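Local structure of nigerythrin (Desulfovibrio vulgaris subsp. vulgaris, 1YUZ) at residues C174-Y179 / P190-P195; M122-I127 / R144-E149; Y81-E86 / S136-V141. The protein shows NADH peroxidase activity in vitro, working as a homodimeric rubrerythrin-type protein that pairs a rubredoxin-like iron centre with a hemerythrin-like diiron centre. One frame throughout, in Å; residues are numbered along the deposited sequence.

Interaction 1 (C174-Y179 / P190-P195); sequences CPICGY and PICFRP. With FE (Fe (III) ion), chain H.
Cys174 and Cys177 from one loop and Cys192 from the other close on a single ferric ion, the tetrathiolate centre of a rubredoxin-like domain, with Cys189 as the fourth ligand. Each SG of Cys174, Cys177 and Cys192 lies 2.3 Å from the iron, and SG of Cys174 comes within 3.4 Å of SG of Cys192, an approach imposed by the shared metal. In both Cys177 and Cys192 the sulfur sits between the backbone N and the carbonyl carbon (chi1 84° and 70°), whereas in Cys174 it is anti to N. Backbone N-H groups of the same loops point to the thiolates: N-H of Ile176 bonds to SG of Cys174, N-H of Tyr179 to SG of Cys177 in a nearly straight bond, and N-H of Arg194 weakly to SG of Cys192. Such bonds are expected to stabilise negative charge on the sulfurs, as in rubredoxins.

Side chains of both loops pack around this core. Ile176 lays CG1 3.6 Å from SG of Cys192, while its CG2 and CD1 lie against one face of the Arg194 guanidinium, the two side chains crossing at about a right angle. The bend of Arg194 at chi2 turns its end back over the isoleucine. Beside Cys177, CB of Ile191 approaches SG at 3.7 Å, and CD1 reaches CB of Tyr179. Further out, the hydroxyl of Tyr179 is hydrogen-bonded to His181, and its ring takes Pro190 over one face in a CH-pi contact: CD of Pro190 stands 3.3 Å from the centroid of the Tyr179 ring, 11° off the normal.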
loop_
_atom_site.group_PDB
_atom_site.type_symbol
_atom_site.label_atom_id
_atom_site.label_comp_id
_atom_site.label_asym_id
_atom_site.label_seq_id
_atom_site.Cartn_x
_atom_site.Cartn_y
_atom_site.Cartn_z
ATOM N N CYS B 174 -7.139 6.673 17.069
ATOM C CA CYS B 174 -7.692 7.952 17.469
ATOM C C CYS B 174 -9.130 7.751 17.956
ATOM O O CYS B 174 -9.829 6.853 17.498
ATOM C CB CYS B 174 -7.668 8.902 16.278
ATOM S SG CYS B 174 -8.374 10.513 16.630
ATOM N N PRO B 175 -9.586 8.583 18.905
ATOM C CA PRO B 175 -10.954 8.452 19.422
ATOM C C PRO B 175 -12.050 8.872 18.441
ATOM O O PRO B 175 -13.155 8.325 18.473
ATOM C CB PRO B 175 -10.951 9.355 20.656
ATOM C CG PRO B 175 -9.522 9.436 21.043
ATOM C CD PRO B 175 -8.805 9.516 19.732
ATOM N N ILE B 176 -11.753 9.838 17.575
ATOM C CA ILE B 176 -12.765 10.343 16.648
ATOM C C ILE B 176 -12.521 10.187 15.150
ATOM O O ILE B 176 -13.342 10.612 14.339
ATOM C CB ILE B 176 -13.072 11.826 16.941
ATOM C CG1 ILE B 176 -11.816 12.675 16.738
ATOM C CG2 ILE B 176 -13.599 11.967 18.369
ATOM C CD1 ILE B 176 -12.077 14.167 16.835
ATOM N N CYS B 177 -11.388 9.613 14.769
ATOM C CA CYS B 177 -11.141 9.373 13.355
ATOM C C CYS B 177 -10.417 8.042 13.256
ATOM O O CYS B 177 -10.076 7.441 14.278
ATOM C CB CYS B 177 -10.353 10.522 12.701
ATOM S SG CYS B 177 -8.559 10.507 12.848
ATOM N N GLY B 178 -10.193 7.573 12.039
ATOM C CA GLY B 178 -9.561 6.281 11.869
ATOM C C GLY B 178 -8.051 6.202 11.933
ATOM O O GLY B 178 -7.486 5.148 11.662
ATOM N N TYR B 179 -7.389 7.295 12.292
ATOM C CA TYR B 179 -5.936 7.273 12.352
ATOM C C TYR B 179 -5.395 6.232 13.323
ATOM O O TYR B 179 -5.854 6.120 14.460
ATOM C CB TYR B 179 -5.387 8.644 12.744
ATOM C CG TYR B 179 -3.877 8.667 12.811
ATOM C CD1 TYR B 179 -3.104 8.607 11.649
ATOM C CD2 TYR B 179 -3.217 8.725 14.037
ATOM C CE1 TYR B 179 -1.710 8.607 11.711
ATOM C CE2 TYR B 179 -1.828 8.725 14.109
ATOM C CZ TYR B 179 -1.081 8.667 12.945
ATOM O OH TYR B 179 0.296 8.686 13.012
ATOM N N PRO B 190 -2.567 13.301 13.307
ATOM C CA PRO B 190 -2.285 14.186 12.174
ATOM C C PRO B 190 -3.533 14.521 11.366
ATOM O O PRO B 190 -3.525 15.448 10.556
ATOM C CB PRO B 190 -1.267 13.388 11.363
ATOM C CG PRO B 190 -1.702 11.972 11.603
ATOM C CD PRO B 190 -1.978 11.967 13.092
ATOM N N ILE B 191 -4.606 13.769 11.588
ATOM C CA ILE B 191 -5.844 13.996 10.860
ATOM C C ILE B 191 -6.796 14.953 11.575
ATOM O O ILE B 191 -7.385 15.822 10.932
ATOM C CB ILE B 191 -6.570 12.652 10.573
ATOM C CG1 ILE B 191 -5.737 11.814 9.595
ATOM C CG2 ILE B 191 -7.963 12.908 10.000
ATOM C CD1 ILE B 191 -6.301 10.423 9.333
ATOM N N CYS B 192 -6.928 14.822 12.895
ATOM C CA CYS B 192 -7.844 15.680 13.652
ATOM C C CYS B 192 -7.224 16.394 14.853
ATOM O O CYS B 192 -7.909 17.145 15.547
ATOM C CB CYS B 192 -9.043 14.863 14.135
ATOM S SG CYS B 192 -8.628 13.685 15.435
ATOM N N PHE B 193 -5.946 16.141 15.110
ATOM C CA PHE B 193 -5.219 16.765 16.217
ATOM C C PHE B 193 -5.549 16.301 17.638
ATOM O O PHE B 193 -5.082 16.910 18.598
ATOM C CB PHE B 193 -5.346 18.293 16.145
ATOM C CG PHE B 193 -4.498 18.938 15.070
ATOM C CD1 PHE B 193 -3.767 18.170 14.161
ATOM C CD2 PHE B 193 -4.445 20.325 14.964
ATOM C CE1 PHE B 193 -2.998 18.779 13.165
ATOM C CE2 PHE B 193 -3.681 20.940 13.973
ATOM C CZ PHE B 193 -2.958 20.168 13.073
ATOM N N ARG B 194 -6.337 15.241 17.795
ATOM C CA ARG B 194 -6.631 14.755 19.146
ATOM C C ARG B 194 -5.314 14.328 19.790
ATOM O O ARG B 194 -4.480 13.697 19.147
ATOM C CB ARG B 194 -7.587 13.553 19.114
ATOM C CG ARG B 194 -9.070 13.906 19.108
ATOM C CD ARG B 194 -9.506 14.553 20.422
ATOM N NE ARG B 194 -10.876 15.064 20.344
ATOM C CZ ARG B 194 -11.962 14.396 20.721
ATOM N NH1 ARG B 194 -11.862 13.173 21.222
ATOM N NH2 ARG B 194 -13.157 14.951 20.573
ATOM N N PRO B 195 -5.107 14.671 21.071
ATOM C CA PRO B 195 -3.870 14.304 21.768
ATOM C C PRO B 195 -3.689 12.797 21.898
ATOM O O PRO B 195 -4.662 12.048 21.959
ATOM C CB PRO B 195 -4.030 14.966 23.135
ATOM C CG PRO B 195 -4.897 16.143 22.844
ATOM C CD PRO B 195 -5.930 15.556 21.913
HETATM FE FE FE H . -7.907 11.678 14.702
#

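Interaction 2 (M122-I127 / R144-E149); sequences MYPAFI and RAKLAE. With FE2 (Fe (II) ion), chain G; FE (Fe (III) ion), chain F.
Tyr123 turns one face of its ring to Ala145 and an edge to Glu149, so a single side chain of helix 104-132 meets two residues one helical turn apart on helix 136-161. The methyl CB of Ala145 is 3.8 Å from the centroid of the Tyr123 ring, 22° off the normal, a CH-pi contact shifted toward the hydroxyl end, where CZ of Tyr123 is 3.5 Å away from the same methyl. The opposite face is covered within its own helix by CE of Met122, lying over the ring centre; the ring is thus sandwiched between two methyl groups.

Glu149 crosses the tyrosine at about a right angle, its carboxylate plane turned 33° from that of the ring. OE2 of Glu149 approaches CE1 of Tyr123 at 3.4 Å, close to the ring plane. The bend at chi2 (-62°) folds the glutamate so that its carboxylate bridges the two irons: OE1 binds the ferrous ion and OE2 the ferric ion, each at 2.0 Å, with a water joining the metals.

Lys146 slides past Tyr123 in the opposite direction, CB against CB at 3.6 Å, and CD1 of Ile127 meets its aliphatic root at about a right angle. The ammonium end of Lys146 leads away to a hydrogen bond with Tyr160 of the second subunit. The hydroxyl of Tyr123 is hydrogen-bonded to Glu40, a ligand of the ferric ion, and to Glu80, making the tyrosine a second-shell residue. Two antiparallel helices bringing a bridging glutamate and a second-shell tyrosine to the irons are as expected for the diiron site of a ferritin-like four-helix bundle.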
loop_
_atom_site.group_PDB
_atom_site.type_symbol
_atom_site.label_atom_id
_atom_site.label_comp_id
_atom_site.label_asym_id
_atom_site.label_seq_id
_atom_site.Cartn_x
_atom_site.Cartn_y
_atom_site.Cartn_z
ATOM N N MET B 122 -13.295 5.568 -4.095
ATOM C CA MET B 122 -14.586 5.804 -3.465
ATOM C C MET B 122 -14.747 7.108 -2.706
ATOM O O MET B 122 -15.606 7.920 -3.048
ATOM C CB MET B 122 -14.953 4.648 -2.538
ATOM C CG MET B 122 -16.387 4.740 -2.051
ATOM S SD MET B 122 -16.789 3.543 -0.796
ATOM C CE MET B 122 -16.118 4.353 0.648
ATOM N N TYR B 123 -13.949 7.324 -1.667
ATOM C CA TYR B 123 -14.116 8.555 -0.919
ATOM C C TYR B 123 -13.843 9.801 -1.757
ATOM O O TYR B 123 -14.587 10.775 -1.656
ATOM C CB TYR B 123 -13.306 8.510 0.383
ATOM C CG TYR B 123 -14.023 7.708 1.460
ATOM C CD1 TYR B 123 -13.399 6.633 2.094
ATOM C CD2 TYR B 123 -15.338 8.016 1.829
ATOM C CE1 TYR B 123 -14.061 5.884 3.066
ATOM C CE2 TYR B 123 -16.007 7.275 2.801
ATOM C CZ TYR B 123 -15.363 6.211 3.416
ATOM O OH TYR B 123 -16.025 5.485 4.383
ATOM N N PRO B 124 -12.796 9.795 -2.603
ATOM C CA PRO B 124 -12.589 11.011 -3.402
ATOM C C PRO B 124 -13.815 11.293 -4.289
ATOM O O PRO B 124 -14.192 12.449 -4.485
ATOM C CB PRO B 124 -11.347 10.675 -4.218
ATOM C CG PRO B 124 -10.548 9.861 -3.253
ATOM C CD PRO B 124 -11.601 8.930 -2.657
ATOM N N ALA B 125 -14.443 10.239 -4.806
ATOM C CA ALA B 125 -15.626 10.396 -5.656
ATOM C C ALA B 125 -16.776 10.994 -4.854
ATOM O O ALA B 125 -17.480 11.893 -5.327
ATOM C CB ALA B 125 -16.046 9.047 -6.231
ATOM N N PHE B 126 -16.969 10.489 -3.641
ATOM C CA PHE B 126 -18.037 10.972 -2.776
ATOM C C PHE B 126 -17.754 12.384 -2.278
ATOM O O PHE B 126 -18.669 13.192 -2.129
ATOM C CB PHE B 126 -18.213 10.031 -1.585
ATOM C CG PHE B 126 -18.783 8.686 -1.945
ATOM C CD1 PHE B 126 -18.864 7.685 -0.985
ATOM C CD2 PHE B 126 -19.260 8.424 -3.230
ATOM C CE1 PHE B 126 -19.411 6.444 -1.290
ATOM C CE2 PHE B 126 -19.812 7.183 -3.544
ATOM C CZ PHE B 126 -19.887 6.194 -2.573
ATOM N N ILE B 127 -16.487 12.682 -2.012
ATOM C CA ILE B 127 -16.111 14.014 -1.558
ATOM C C ILE B 127 -16.424 15.020 -2.659
ATOM O O ILE B 127 -17.008 16.070 -2.404
ATOM C CB ILE B 127 -14.605 14.082 -1.219
ATOM C CG1 ILE B 127 -14.321 13.243 0.031
ATOM C CG2 ILE B 127 -14.177 15.532 -1.012
ATOM C CD1 ILE B 127 -12.852 13.038 0.307
ATOM N N ARG B 144 -12.395 12.934 6.426
ATOM C CA ARG B 144 -11.787 12.279 7.576
ATOM C C ARG B 144 -11.589 10.792 7.305
ATOM O O ARG B 144 -10.519 10.244 7.570
ATOM C CB ARG B 144 -12.642 12.477 8.833
ATOM C CG ARG B 144 -12.553 13.873 9.439
ATOM C CD ARG B 144 -12.597 13.824 10.969
ATOM N NE ARG B 144 -12.410 15.139 11.580
ATOM C CZ ARG B 144 -11.353 15.917 11.371
ATOM N NH1 ARG B 144 -10.383 15.512 10.563
ATOM N NH2 ARG B 144 -11.266 17.100 11.959
ATOM N N ALA B 145 -12.617 10.138 6.772
ATOM C CA ALA B 145 -12.523 8.714 6.468
ATOM C C ALA B 145 -11.433 8.468 5.427
ATOM O O ALA B 145 -10.574 7.606 5.613
ATOM C CB ALA B 145 -13.870 8.187 5.956
ATOM N N LYS B 146 -11.470 9.238 4.342
ATOM C CA LYS B 146 -10.507 9.120 3.251
ATOM C C LYS B 146 -9.063 9.183 3.734
ATOM O O LYS B 146 -8.224 8.377 3.320
ATOM C CB LYS B 146 -10.775 10.223 2.216
ATOM C CG LYS B 146 -9.797 10.302 1.044
ATOM C CD LYS B 146 -8.613 11.207 1.352
ATOM C CE LYS B 146 -7.741 11.444 0.126
ATOM N NZ LYS B 146 -6.935 10.248 -0.250
ATOM N N LEU B 147 -8.773 10.136 4.611
ATOM C CA LEU B 147 -7.424 10.309 5.135
ATOM C C LEU B 147 -6.961 9.113 5.952
ATOM O O LEU B 147 -5.798 8.717 5.883
ATOM C CB LEU B 147 -7.353 11.571 5.989
ATOM C CG LEU B 147 -7.479 12.872 5.192
ATOM C CD1 LEU B 147 -7.725 14.029 6.142
ATOM C CD2 LEU B 147 -6.226 13.099 4.365
ATOM N N ALA B 148 -7.867 8.537 6.732
ATOM C CA ALA B 148 -7.506 7.388 7.544
ATOM C C ALA B 148 -7.258 6.159 6.678
ATOM O O ALA B 148 -6.387 5.352 6.986
ATOM C CB ALA B 148 -8.605 7.100 8.559
ATOM N N GLU B 149 -8.000 6.021 5.582
ATOM C CA GLU B 149 -7.845 4.843 4.733
ATOM C C GLU B 149 -6.451 4.705 4.140
ATOM O O GLU B 149 -5.922 3.600 4.054
ATOM C CB GLU B 149 -8.882 4.845 3.604
ATOM C CG GLU B 149 -10.316 5.147 4.049
ATOM C CD GLU B 149 -10.902 4.130 5.017
ATOM O OE1 GLU B 149 -10.167 3.598 5.877
ATOM O OE2 GLU B 149 -12.123 3.883 4.931
HETATM FE FE FE2 G . -9.799 1.696 6.397
HETATM FE FE FE F . -13.031 2.077 5.201
HETATM O O HOH W 1 -11.444 0.932 5.047
#

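Interaction 3 (Y81-E86 / S136-V141); sequences YALVAE and SKAVHV
Leu83 carries the apolar part of this contact, reaching from helix 60-87 to the first turns of helix 136-161. Its two methyls divide the work. CD1 presses on CG2 of Val141 at 3.5 Å, tighter than usual for two carbons, as the side chains slide past each other in opposite directions; it also rests on the backbone, 3.7 Å from CA of Ala138 and close to the carbonyl O of Lys137. CD2 turns instead to the aliphatic part of Lys137, 3.8 Å from CB of that lysine. With CG anti to the carbonyl carbon (chi1 -68°), Leu83 points its branch at helix 136-161.

Both helices belong to the ferritin-like four-helix bundle; segments 81-86 and 136-141 run antiparallel, at 160°, their axes approaching to 10.6 Å. Helix 29-56 also adjoins the contact: Leu33 touches Leu83 and Thr29 touches Ala138.

The charged pair lies at the solvent-exposed end of the contact. There Glu86, in one of its two conformers, and Lys137, both extended beyond CG, cross at about a right angle, and OE1 of Glu86 faces NZ of Lys137 at 3.8 Å, a long and doubtful salt bridge.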
loop_
_atom_site.group_PDB
_atom_site.type_symbol
_atom_site.label_atom_id
_atom_site.label_comp_id
_atom_site.label_asym_id
_atom_site.label_seq_id
_atom_site.Cartn_x
_atom_site.Cartn_y
_atom_site.Cartn_z
ATOM N N TYR B 81 -23.232 7.664 9.628
ATOM C CA TYR B 81 -24.579 7.393 10.116
ATOM C C TYR B 81 -25.211 8.637 10.739
ATOM O O TYR B 81 -26.396 8.911 10.528
ATOM C CB TYR B 81 -24.543 6.260 11.143
ATOM C CG TYR B 81 -25.860 6.025 11.843
ATOM C CD1 TYR B 81 -26.989 5.629 11.130
ATOM C CD2 TYR B 81 -25.977 6.201 13.220
ATOM C CE1 TYR B 81 -28.206 5.410 11.771
ATOM C CE2 TYR B 81 -27.190 5.988 13.872
ATOM C CZ TYR B 81 -28.298 5.592 13.141
ATOM O OH TYR B 81 -29.499 5.379 13.780
ATOM N N ALA B 82 -24.424 9.389 11.503
ATOM C CA ALA B 82 -24.933 10.593 12.150
ATOM C C ALA B 82 -25.527 11.541 11.116
ATOM O O ALA B 82 -26.569 12.153 11.352
ATOM C CB ALA B 82 -23.821 11.284 12.920
ATOM N N LEU B 83 -24.865 11.664 9.972
ATOM C CA LEU B 83 -25.354 12.541 8.917
ATOM C C LEU B 83 -26.621 11.991 8.273
ATOM O O LEU B 83 -27.572 12.733 8.025
ATOM C CB LEU B 83 -24.282 12.749 7.844
ATOM C CG LEU B 83 -23.037 13.539 8.251
ATOM C CD1 LEU B 83 -22.149 13.748 7.033
ATOM C CD2 LEU B 83 -23.448 14.882 8.838
ATOM N N VAL B 84 -26.638 10.693 8.000
ATOM C CA VAL B 84 -27.807 10.076 7.391
ATOM C C VAL B 84 -29.017 10.161 8.321
ATOM O O VAL B 84 -30.136 10.419 7.874
ATOM C CB VAL B 84 -27.545 8.592 7.049
ATOM C CG1 VAL B 84 -28.815 7.953 6.503
ATOM C CG2 VAL B 84 -26.418 8.483 6.030
ATOM N N ALA B 85 -28.781 9.954 9.613
ATOM C CA ALA B 85 -29.843 9.991 10.615
ATOM C C ALA B 85 -30.577 11.327 10.680
ATOM O O ALA B 85 -31.789 11.364 10.890
ATOM C CB ALA B 85 -29.272 9.647 11.988
ATOM N N GLU B 86 -29.835 12.415 10.513
ATOM C CA GLU B 86 -30.413 13.751 10.560
ATOM C C GLU B 86 -31.300 14.010 9.348
ATOM O O GLU B 86 -32.285 14.742 9.431
ATOM C CB GLU B 86 -29.301 14.800 10.612
ATOM C CG GLU B 86 -28.383 14.673 11.815
ATOM C CD GLU B 86 -27.262 15.694 11.801
ATOM O OE1 GLU B 86 -27.563 16.904 11.739
ATOM O OE2 GLU B 86 -26.082 15.286 11.853
ATOM N N SER B 136 -21.192 20.523 2.947
ATOM C CA SER B 136 -19.947 20.646 3.701
ATOM C C SER B 136 -19.796 19.611 4.814
ATOM O O SER B 136 -18.684 19.158 5.095
ATOM C CB SER B 136 -19.829 22.055 4.291
ATOM O OG SER B 136 -20.843 22.291 5.246
ATOM N N LYS B 137 -20.899 19.239 5.451
ATOM C CA LYS B 137 -20.843 18.249 6.518
ATOM C C LYS B 137 -20.360 16.913 5.960
ATOM O O LYS B 137 -19.530 16.237 6.568
ATOM C CB LYS B 137 -22.221 18.075 7.165
ATOM C CG LYS B 137 -22.690 19.293 7.954
ATOM C CD LYS B 137 -23.973 19.009 8.726
ATOM C CE LYS B 137 -24.310 20.164 9.658
ATOM N NZ LYS B 137 -25.517 19.910 10.491
ATOM N N ALA B 138 -20.876 16.543 4.793
ATOM C CA ALA B 138 -20.495 15.296 4.146
ATOM C C ALA B 138 -19.050 15.375 3.674
ATOM O O ALA B 138 -18.312 14.398 3.769
ATOM C CB ALA B 138 -21.419 15.016 2.976
ATOM N N VAL B 139 -18.644 16.531 3.161
ATOM C CA VAL B 139 -17.268 16.695 2.714
ATOM C C VAL B 139 -16.344 16.432 3.900
ATOM O O VAL B 139 -15.332 15.744 3.770
ATOM C CB VAL B 139 -17.015 18.124 2.174
ATOM C CG1 VAL B 139 -15.522 18.364 2.004
ATOM C CG2 VAL B 139 -17.731 18.308 0.836
ATOM N N HIS B 140 -16.705 16.968 5.061
ATOM C CA HIS B 140 -15.899 16.786 6.264
ATOM C C HIS B 140 -15.797 15.315 6.652
ATOM O O HIS B 140 -14.701 14.791 6.858
ATOM C CB HIS B 140 -16.510 17.573 7.425
ATOM C CG HIS B 140 -15.858 17.308 8.747
ATOM N ND1 HIS B 140 -14.611 17.795 9.073
ATOM C CD2 HIS B 140 -16.275 16.591 9.816
ATOM C CE1 HIS B 140 -14.289 17.392 10.290
ATOM N NE2 HIS B 140 -15.281 16.659 10.763
ATOM N N VAL B 141 -16.940 14.649 6.754
ATOM C CA VAL B 141 -16.953 13.243 7.132
ATOM C C VAL B 141 -16.202 12.357 6.139
ATOM O O VAL B 141 -15.373 11.540 6.535
ATOM C CB VAL B 141 -18.401 12.734 7.296
ATOM C CG1 VAL B 141 -18.413 11.221 7.449
ATOM C CG2 VAL B 141 -19.039 13.391 8.518
#

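Overall arrangement
Helix 136-161 ties the set together: its start serves interaction 3, its next turns serve interaction 2, and the same turns pack against the iron-binding loops of interaction 1. Interactions 2 and 3 have centres 13 Å apart and touch where O of Ile127 lies 4.0 Å from CG2 of Val139. Interactions 1 and 2, 15 Å between centres, meet across the two domains: CD1 of Ile191 packs 3.6 Å from N of Ala148, and in one conformer of Arg144, NH1 makes a weak, doubtful hydrogen bond to O of Ile191. The Ile191 side chain is about 10 Å from the ferrous ion of the diiron site, while the hydrogen bond from His152, a ligand of that ion, to Gly178 O also spans this interface.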